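Local coordinates for alpha-galactosidase (Lactobacillus brevis, PDB 3MI6), which probably hydrolyses terminal, non-reducing alpha-D-galactose residues from alpha-galactosides, as a member of glycoside hydrolase family 36, at residues Val332-Trp337 against Glu362-Asp367; Met350-Gln355 against Glu605-Lys610; Gly406-Leu411 against Asn472-Lys477. All blocks are in the same frame, centred on the assembly; numbering follows the deposited sequence.

Contact 1: Val332-Trp337 against Glu362-Asp367; sequences VLINNW and EMFVLD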
# COMPACT_ATOMS: atom_id res chain seq x y z
N VAL D 332 -15.14 42.99 -3.20
CA VAL D 332 -14.20 42.80 -2.11
C VAL D 332 -14.80 43.41 -0.85
O VAL D 332 -15.11 44.60 -0.82
CB VAL D 332 -12.85 43.44 -2.43
CG1 VAL D 332 -11.90 43.28 -1.25
CG2 VAL D 332 -12.26 42.83 -3.66
N LEU D 333 -14.99 42.61 0.18
CA LEU D 333 -15.69 43.10 1.36
C LEU D 333 -14.77 43.16 2.56
O LEU D 333 -13.69 42.57 2.57
CB LEU D 333 -16.88 42.21 1.67
CG LEU D 333 -16.57 40.76 2.07
CD1 LEU D 333 -16.15 40.65 3.53
CD2 LEU D 333 -17.78 39.89 1.81
N ILE D 334 -15.20 43.88 3.59
CA ILE D 334 -14.56 43.81 4.89
C ILE D 334 -15.62 43.54 5.96
O ILE D 334 -16.72 44.04 5.89
CB ILE D 334 -13.74 45.07 5.20
CG1 ILE D 334 -13.14 44.96 6.60
CG2 ILE D 334 -14.60 46.31 5.07
CD1 ILE D 334 -12.06 45.95 6.87
N ASN D 335 -15.27 42.71 6.94
CA ASN D 335 -16.19 42.23 7.96
C ASN D 335 -15.54 42.47 9.32
O ASN D 335 -14.37 42.12 9.52
CB ASN D 335 -16.45 40.74 7.72
CG ASN D 335 -17.47 40.14 8.69
OD1 ASN D 335 -17.57 40.54 9.85
ND2 ASN D 335 -18.21 39.14 8.20
N ASN D 336 -16.28 43.09 10.25
CA ASN D 336 -15.73 43.46 11.57
C ASN D 336 -15.72 42.37 12.65
O ASN D 336 -15.36 42.63 13.80
CB ASN D 336 -16.46 44.68 12.12
CG ASN D 336 -17.90 44.38 12.46
OD1 ASN D 336 -18.68 43.99 11.59
ND2 ASN D 336 -18.27 44.55 13.73
N TRP D 337 -16.10 41.15 12.28
CA TRP D 337 -16.19 40.03 13.22
C TRP D 337 -14.88 39.76 13.99
O TRP D 337 -14.79 40.10 15.17
CB TRP D 337 -16.73 38.76 12.53
CG TRP D 337 -16.67 37.49 13.37
CD1 TRP D 337 -16.07 36.31 13.04
CD2 TRP D 337 -17.22 37.29 14.69
NE1 TRP D 337 -16.22 35.39 14.05
CE2 TRP D 337 -16.92 35.97 15.07
CE3 TRP D 337 -17.94 38.10 15.57
CZ2 TRP D 337 -17.32 35.43 16.29
CZ3 TRP D 337 -18.33 37.57 16.79
CH2 TRP D 337 -18.02 36.25 17.14
N GLU D 362 -14.70 47.41 -1.37
CA GLU D 362 -15.93 47.74 -2.08
C GLU D 362 -17.22 47.60 -1.29
O GLU D 362 -18.28 48.03 -1.75
CB GLU D 362 -16.04 46.91 -3.35
CG GLU D 362 -15.20 47.44 -4.46
CD GLU D 362 -14.99 46.44 -5.56
OE1 GLU D 362 -15.20 45.24 -5.30
OE2 GLU D 362 -14.61 46.86 -6.68
N MSE D 363 -17.15 47.00 -0.11
CA MSE D 363 -18.34 46.69 0.66
C MSE D 363 -18.00 46.47 2.12
O MSE D 363 -17.00 45.84 2.44
CB MSE D 363 -19.05 45.45 0.11
CG MSE D 363 -20.15 44.93 1.01
SE MSE D 363 -20.88 43.21 0.45
CE MSE D 363 -21.95 43.78 -1.07
N PHE D 364 -18.84 47.01 3.01
CA PHE D 364 -18.66 46.79 4.43
C PHE D 364 -19.79 45.91 4.92
O PHE D 364 -20.93 46.11 4.53
CB PHE D 364 -18.63 48.11 5.20
CG PHE D 364 -18.45 47.94 6.67
CD1 PHE D 364 -19.51 47.52 7.46
CD2 PHE D 364 -17.24 48.17 7.25
CE1 PHE D 364 -19.34 47.34 8.81
CE2 PHE D 364 -17.07 47.98 8.60
CZ PHE D 364 -18.13 47.57 9.38
N VAL D 365 -19.46 44.93 5.76
CA VAL D 365 -20.43 43.99 6.32
C VAL D 365 -20.45 43.98 7.85
O VAL D 365 -19.58 43.40 8.48
CB VAL D 365 -20.16 42.54 5.89
CG1 VAL D 365 -21.27 41.66 6.37
CG2 VAL D 365 -20.01 42.43 4.38
N LEU D 366 -21.46 44.62 8.44
CA LEU D 366 -21.63 44.61 9.88
C LEU D 366 -22.03 43.20 10.34
O LEU D 366 -23.01 42.63 9.83
CB LEU D 366 -22.70 45.62 10.25
CG LEU D 366 -23.14 45.72 11.70
CD1 LEU D 366 -21.99 46.13 12.56
CD2 LEU D 366 -24.29 46.71 11.81
N ASP D 367 -21.27 42.62 11.27
CA ASP D 367 -21.53 41.24 11.69
C ASP D 367 -22.33 41.19 12.99
O ASP D 367 -23.06 42.12 13.32
CB ASP D 367 -20.23 40.42 11.81
CG ASP D 367 -20.42 38.93 11.45
OD1 ASP D 367 -20.29 38.57 10.25
OD2 ASP D 367 -20.66 38.11 12.36
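Strands 333-335 and 363-366 run parallel at 24° to each other with their axes 4.7 Å apart, and Ile334 is bonded through its N to Met363 O and through its O to Val365 N. At the start of the pair, Glu362 OE1 receives Val332 N at 3.1 Å on its anti side, while Glu362 N returns a bond to Val332 O; OE1 is also in a salt bridge with Arg630. Ile334 and Phe364 lie on the face turned to helix 346-358, where Ile334 CG2 approaches Phe364 CD2 at 3.9 Å. The other face carries Leu333 and Val365, packed CB to CG2, and looks into the closed eight-stranded parallel barrel, a TIM-barrel core of which these are the first two strands. At the C-terminal ends polar groups take over. Asn335 has CG anti to its N (chi1 -177°), which carries the amide to Asp367: ND2 gives a bond of 3.0 Å to OD1, in the amide plane but 34° out of the carboxylate plane. Asn335 OD1 meanwhile accepts Trp337 N, capping the turn into the following helix. With an alanine here, the Asp367 carboxylate, a predicted substrate-binding group, would probably lose one of its partners, and the helix start its cap. Asn336 OD1 accepts Asp367 N at 2.9 Å on a lone pair in the carbonyl plane.

Contact 2: Met350-Gln355 against Glu605-Lys610; sequences MTIVNQ and ELDITK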
# COMPACT_ATOMS: atom_id res chain seq x y z
N MSE D 350 -17.09 53.34 11.95
CA MSE D 350 -16.90 54.36 10.93
C MSE D 350 -15.41 54.52 10.60
O MSE D 350 -15.04 54.69 9.44
CB MSE D 350 -17.51 55.68 11.37
CG MSE D 350 -17.93 56.54 10.20
SE MSE D 350 -19.13 55.53 9.04
CE MSE D 350 -20.80 55.88 10.00
N THR D 351 -14.57 54.46 11.62
CA THR D 351 -13.14 54.51 11.39
C THR D 351 -12.76 53.39 10.41
O THR D 351 -11.93 53.59 9.52
CB THR D 351 -12.31 54.41 12.70
OG1 THR D 351 -12.41 53.09 13.26
CG2 THR D 351 -12.78 55.44 13.72
N ILE D 352 -13.37 52.22 10.57
CA ILE D 352 -13.10 51.10 9.68
C ILE D 352 -13.57 51.44 8.27
O ILE D 352 -12.78 51.44 7.33
CB ILE D 352 -13.78 49.79 10.17
CG1 ILE D 352 -13.19 49.35 11.51
CG2 ILE D 352 -13.62 48.66 9.15
CD1 ILE D 352 -13.55 47.93 11.92
N VAL D 353 -14.85 51.74 8.14
CA VAL D 353 -15.43 52.04 6.84
C VAL D 353 -14.60 53.06 6.05
O VAL D 353 -14.46 52.95 4.83
CB VAL D 353 -16.90 52.53 6.98
CG1 VAL D 353 -17.34 53.30 5.75
CG2 VAL D 353 -17.82 51.35 7.22
N ASN D 354 -14.04 54.05 6.75
CA ASN D 354 -13.27 55.12 6.13
C ASN D 354 -11.92 54.68 5.64
O ASN D 354 -11.52 54.99 4.51
CB ASN D 354 -13.11 56.30 7.09
CG ASN D 354 -14.24 57.30 6.99
OD1 ASN D 354 -14.53 58.01 7.95
ND2 ASN D 354 -14.88 57.35 5.82
N GLN D 355 -11.20 53.96 6.50
CA GLN D 355 -9.94 53.34 6.12
C GLN D 355 -10.18 52.33 5.00
O GLN D 355 -9.40 52.26 4.05
CB GLN D 355 -9.29 52.65 7.31
CG GLN D 355 -8.01 51.89 6.97
CD GLN D 355 -6.87 52.82 6.60
OE1 GLN D 355 -6.01 53.10 7.42
NE2 GLN D 355 -6.87 53.29 5.37
N GLU D 605 -11.08 40.55 7.11
CA GLU D 605 -11.74 40.36 8.39
C GLU D 605 -10.79 40.73 9.51
O GLU D 605 -10.66 40.00 10.49
CB GLU D 605 -12.22 38.91 8.52
CG GLU D 605 -13.32 38.72 9.57
CD GLU D 605 -14.05 37.38 9.44
OE1 GLU D 605 -14.26 36.90 8.30
OE2 GLU D 605 -14.44 36.82 10.48
N LEU D 606 -10.11 41.86 9.35
CA LEU D 606 -9.16 42.32 10.36
C LEU D 606 -9.28 43.81 10.63
O LEU D 606 -9.77 44.57 9.80
CB LEU D 606 -7.72 41.94 10.00
CG LEU D 606 -6.82 42.63 8.98
CD1 LEU D 606 -5.59 41.76 8.83
CD2 LEU D 606 -7.48 42.79 7.65
N ASP D 607 -8.85 44.22 11.82
CA ASP D 607 -8.94 45.61 12.22
C ASP D 607 -7.87 46.42 11.51
O ASP D 607 -6.78 46.59 12.03
CB ASP D 607 -8.77 45.74 13.72
CG ASP D 607 -9.16 47.10 14.22
OD1 ASP D 607 -9.44 47.97 13.37
OD2 ASP D 607 -9.21 47.30 15.45
N ILE D 608 -8.19 46.90 10.31
CA ILE D 608 -7.22 47.64 9.50
C ILE D 608 -6.90 49.02 10.08
O ILE D 608 -5.93 49.65 9.67
CB ILE D 608 -7.68 47.77 8.04
CG1 ILE D 608 -9.07 48.38 7.97
CG2 ILE D 608 -7.69 46.43 7.37
CD1 ILE D 608 -9.60 48.47 6.57
N THR D 609 -7.71 49.49 11.03
CA THR D 609 -7.40 50.71 11.77
C THR D 609 -6.15 50.51 12.66
O THR D 609 -5.52 51.49 13.06
CB THR D 609 -8.60 51.22 12.62
OG1 THR D 609 -8.59 50.60 13.92
CG2 THR D 609 -9.93 50.94 11.93
N LYS D 610 -5.81 49.26 12.95
CA LYS D 610 -4.66 48.90 13.79
C LYS D 610 -3.45 48.42 13.00
O LYS D 610 -2.69 47.58 13.47
CB LYS D 610 -5.04 47.79 14.79
CG LYS D 610 -5.86 48.23 15.98
CD LYS D 610 -5.87 47.13 17.06
CE LYS D 610 -6.89 47.42 18.19
NZ LYS D 610 -6.69 48.74 18.87
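Thr351 and Ile352 both meet the methyl of Thr609, where a helix on the outside of the TIM barrel is covered by a loop. The helix, 346-358, belongs to the outer layer and lies between strands 333-335 and 363-366 in the chain; the loop follows strand 601-604, the eighth of the barrel and a neighbour of the first, so the contact lies near the seam where the barrel closes. No hydrogen bond crosses between residues 350-355 and 605-610. Thr351, at the exposed border, brings OG1 to 3.5 Å from Thr609 CG2, the two side chains crossing at about a right angle; its hydroxyl is hydrogen-bonded to Lys348 O, one turn back in the helix. Ile352 is buried and lies across the same methyl, its CG1 3.7 Å from Thr609 CG2, while its CD1 extends toward the carboxylate of Asp607. Beneath the helix, Ile352 and Val353 rest on Phe364 of the second strand. One turn further on, Gln355 points toward the loop. Its chain runs out opposite its own N (chi1 176°), then bends at chi2 (69°), which lays the aliphatic CG against Ile608, 3.8 Å from both CG1 and CD1. Leu359 adds to the apolar surroundings of Ile608. On the loop side, Asp607 is the centre of an inverse gamma turn and its carboxylate fixes the threonine that the helix touches: Thr609 OG1 donates to Asp607 OD1 at 2.8 Å, reaching it on the syn side, 34° out of the carboxylate plane.

Contact 3: Gly406-Leu411 against Asn472-Lys477; sequences GMKFGL and NLDYIK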
# COMPACT_ATOMS: atom_id res chain seq x y z
N GLY D 406 -19.66 55.54 -1.59
CA GLY D 406 -19.59 54.79 -2.83
C GLY D 406 -19.43 53.29 -2.61
O GLY D 406 -19.09 52.54 -3.54
N MSE D 407 -19.67 52.86 -1.37
CA MSE D 407 -19.53 51.47 -0.99
C MSE D 407 -20.85 50.73 -0.82
O MSE D 407 -21.92 51.33 -0.81
CB MSE D 407 -18.72 51.37 0.29
CG MSE D 407 -17.23 51.46 0.07
SE MSE D 407 -16.31 51.12 1.74
CE MSE D 407 -16.60 52.82 2.62
N LYS D 408 -20.77 49.41 -0.70
CA LYS D 408 -21.95 48.58 -0.51
C LYS D 408 -22.07 48.23 0.96
O LYS D 408 -21.10 48.28 1.69
CB LYS D 408 -21.87 47.32 -1.35
CG LYS D 408 -22.14 47.54 -2.82
CD LYS D 408 -21.86 46.28 -3.62
CE LYS D 408 -22.34 46.41 -5.06
NZ LYS D 408 -22.10 45.13 -5.80
N PHE D 409 -23.27 47.86 1.39
CA PHE D 409 -23.49 47.57 2.80
C PHE D 409 -24.18 46.24 2.98
O PHE D 409 -25.12 45.92 2.27
CB PHE D 409 -24.31 48.67 3.47
CG PHE D 409 -24.55 48.44 4.92
CD1 PHE D 409 -23.50 48.52 5.82
CD2 PHE D 409 -25.81 48.12 5.39
CE1 PHE D 409 -23.70 48.30 7.16
CE2 PHE D 409 -26.02 47.91 6.73
CZ PHE D 409 -24.96 48.00 7.62
N GLY D 410 -23.70 45.46 3.95
CA GLY D 410 -24.28 44.17 4.23
C GLY D 410 -24.34 43.96 5.72
O GLY D 410 -23.58 44.59 6.47
N LEU D 411 -25.26 43.10 6.16
CA LEU D 411 -25.35 42.75 7.58
C LEU D 411 -25.74 41.29 7.82
O LEU D 411 -26.19 40.59 6.93
CB LEU D 411 -26.25 43.72 8.36
CG LEU D 411 -27.78 43.61 8.34
CD1 LEU D 411 -28.21 42.48 9.23
CD2 LEU D 411 -28.44 44.89 8.80
N ASN D 472 -31.55 49.58 3.03
CA ASN D 472 -31.13 49.39 1.64
C ASN D 472 -29.96 48.43 1.48
O ASN D 472 -28.94 48.75 0.87
CB ASN D 472 -30.83 50.74 0.98
CG ASN D 472 -31.97 51.72 1.13
OD1 ASN D 472 -32.98 51.65 0.40
ND2 ASN D 472 -31.84 52.63 2.09
N LEU D 473 -30.14 47.24 2.02
CA LEU D 473 -29.08 46.25 2.05
C LEU D 473 -28.66 45.77 0.67
O LEU D 473 -29.48 45.57 -0.22
CB LEU D 473 -29.52 45.07 2.90
CG LEU D 473 -29.81 45.44 4.35
CD1 LEU D 473 -30.26 44.20 5.10
CD2 LEU D 473 -28.58 46.05 5.00
N ASP D 474 -27.36 45.57 0.49
CA ASP D 474 -26.87 45.05 -0.76
C ASP D 474 -26.59 43.57 -0.60
O ASP D 474 -26.42 42.85 -1.59
CB ASP D 474 -25.59 45.77 -1.16
CG ASP D 474 -25.84 47.20 -1.52
OD1 ASP D 474 -26.43 47.43 -2.60
OD2 ASP D 474 -25.44 48.08 -0.73
N TYR D 475 -26.58 43.12 0.65
CA TYR D 475 -25.96 41.84 1.00
C TYR D 475 -26.35 41.44 2.41
O TYR D 475 -26.49 42.28 3.29
CB TYR D 475 -24.44 42.02 0.90
CG TYR D 475 -23.54 40.95 1.48
CD1 TYR D 475 -23.25 40.91 2.83
CD2 TYR D 475 -22.91 40.03 0.66
CE1 TYR D 475 -22.40 39.95 3.36
CE2 TYR D 475 -22.04 39.07 1.18
CZ TYR D 475 -21.79 39.03 2.53
OH TYR D 475 -20.93 38.08 3.04
N ILE D 476 -26.54 40.15 2.61
CA ILE D 476 -26.87 39.60 3.92
C ILE D 476 -26.04 38.34 4.18
O ILE D 476 -25.96 37.43 3.35
CB ILE D 476 -28.40 39.33 4.04
CG1 ILE D 476 -29.14 40.60 4.47
CG2 ILE D 476 -28.69 38.23 5.02
CD1 ILE D 476 -30.64 40.50 4.39
N LYS D 477 -25.37 38.31 5.31
CA LYS D 477 -24.73 37.09 5.77
C LYS D 477 -25.76 36.38 6.64
O LYS D 477 -26.17 36.87 7.68
CB LYS D 477 -23.46 37.41 6.56
CG LYS D 477 -22.53 36.23 6.82
CD LYS D 477 -21.30 36.71 7.60
CE LYS D 477 -20.41 35.57 8.10
NZ LYS D 477 -19.25 36.05 8.94
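Leu473 packs its two methyl branches on Phe409 and Leu411, CD2 touching both. CD2 comes obliquely to the Phe409 ring, 3.5 Å from CD2 of that ring, and lies 4.0 Å from Leu411 CD2, while Leu473 CD1 approaches Leu411 CG. Phe398 of helix 394-404 meets the Phe409 ring with planes at about 90°, and Ile468 of helix 454-471 touches Leu473, so this group fills the layer between sheet and helices. With chi1 at -68° the Asp474 carboxylate lies beside its own backbone N and reaches Phe409: OD2 accepts Phe409 N at 3.0 Å, almost straight at 166°, on its anti side. Asp474 N donates to Phe409 O, and the two bonds tie Asp474 to both the N and the O of Phe409. The Lys408 side chain crosses that of Asp474 at about a right angle, its CB and CG passing beside the carboxylate. Tyr475 projects to the barrel interior, with Gly410 CA and Leu411 N at the edge of its ring, near its plane; Gly410 CA is 3.7 Å from Tyr475 CD1. Beyond, Leu411 O accepts Lys477 N. Lys477, a predicted substrate-binding residue, forms a salt bridge with Asp367, and this pairing of the third and fourth parallel strands delivers it to the C-terminal mouth of the TIM barrel, where such glycoside hydrolases have their substrate pocket.

How the contacts relate
Contacts 1 and 3 belong to one closed sheet and lie side by side, their centres about 9 Å apart. Strands 363-366 and 408-413 join them: Phe364 O lies 2.9 Å from Gly410 N, and Leu366 N 2.9 Å from Gly410 O, both probable hydrogen bonds. Contact 2 is outside this wall, its centre about 10 Å from that of contact 1 and about 16 Å from that of contact 3; Ile334 CD1 reaches Ile608 CD1 at 3.5 Å. The predicted substrate site draws on contacts 1 and 3 through Asp367 and Lys477, whose side chains are about 3 Å apart at their nearest atoms, whereas the Ile352 side chain of contact 2 stays about 10 Å from that of Asp367.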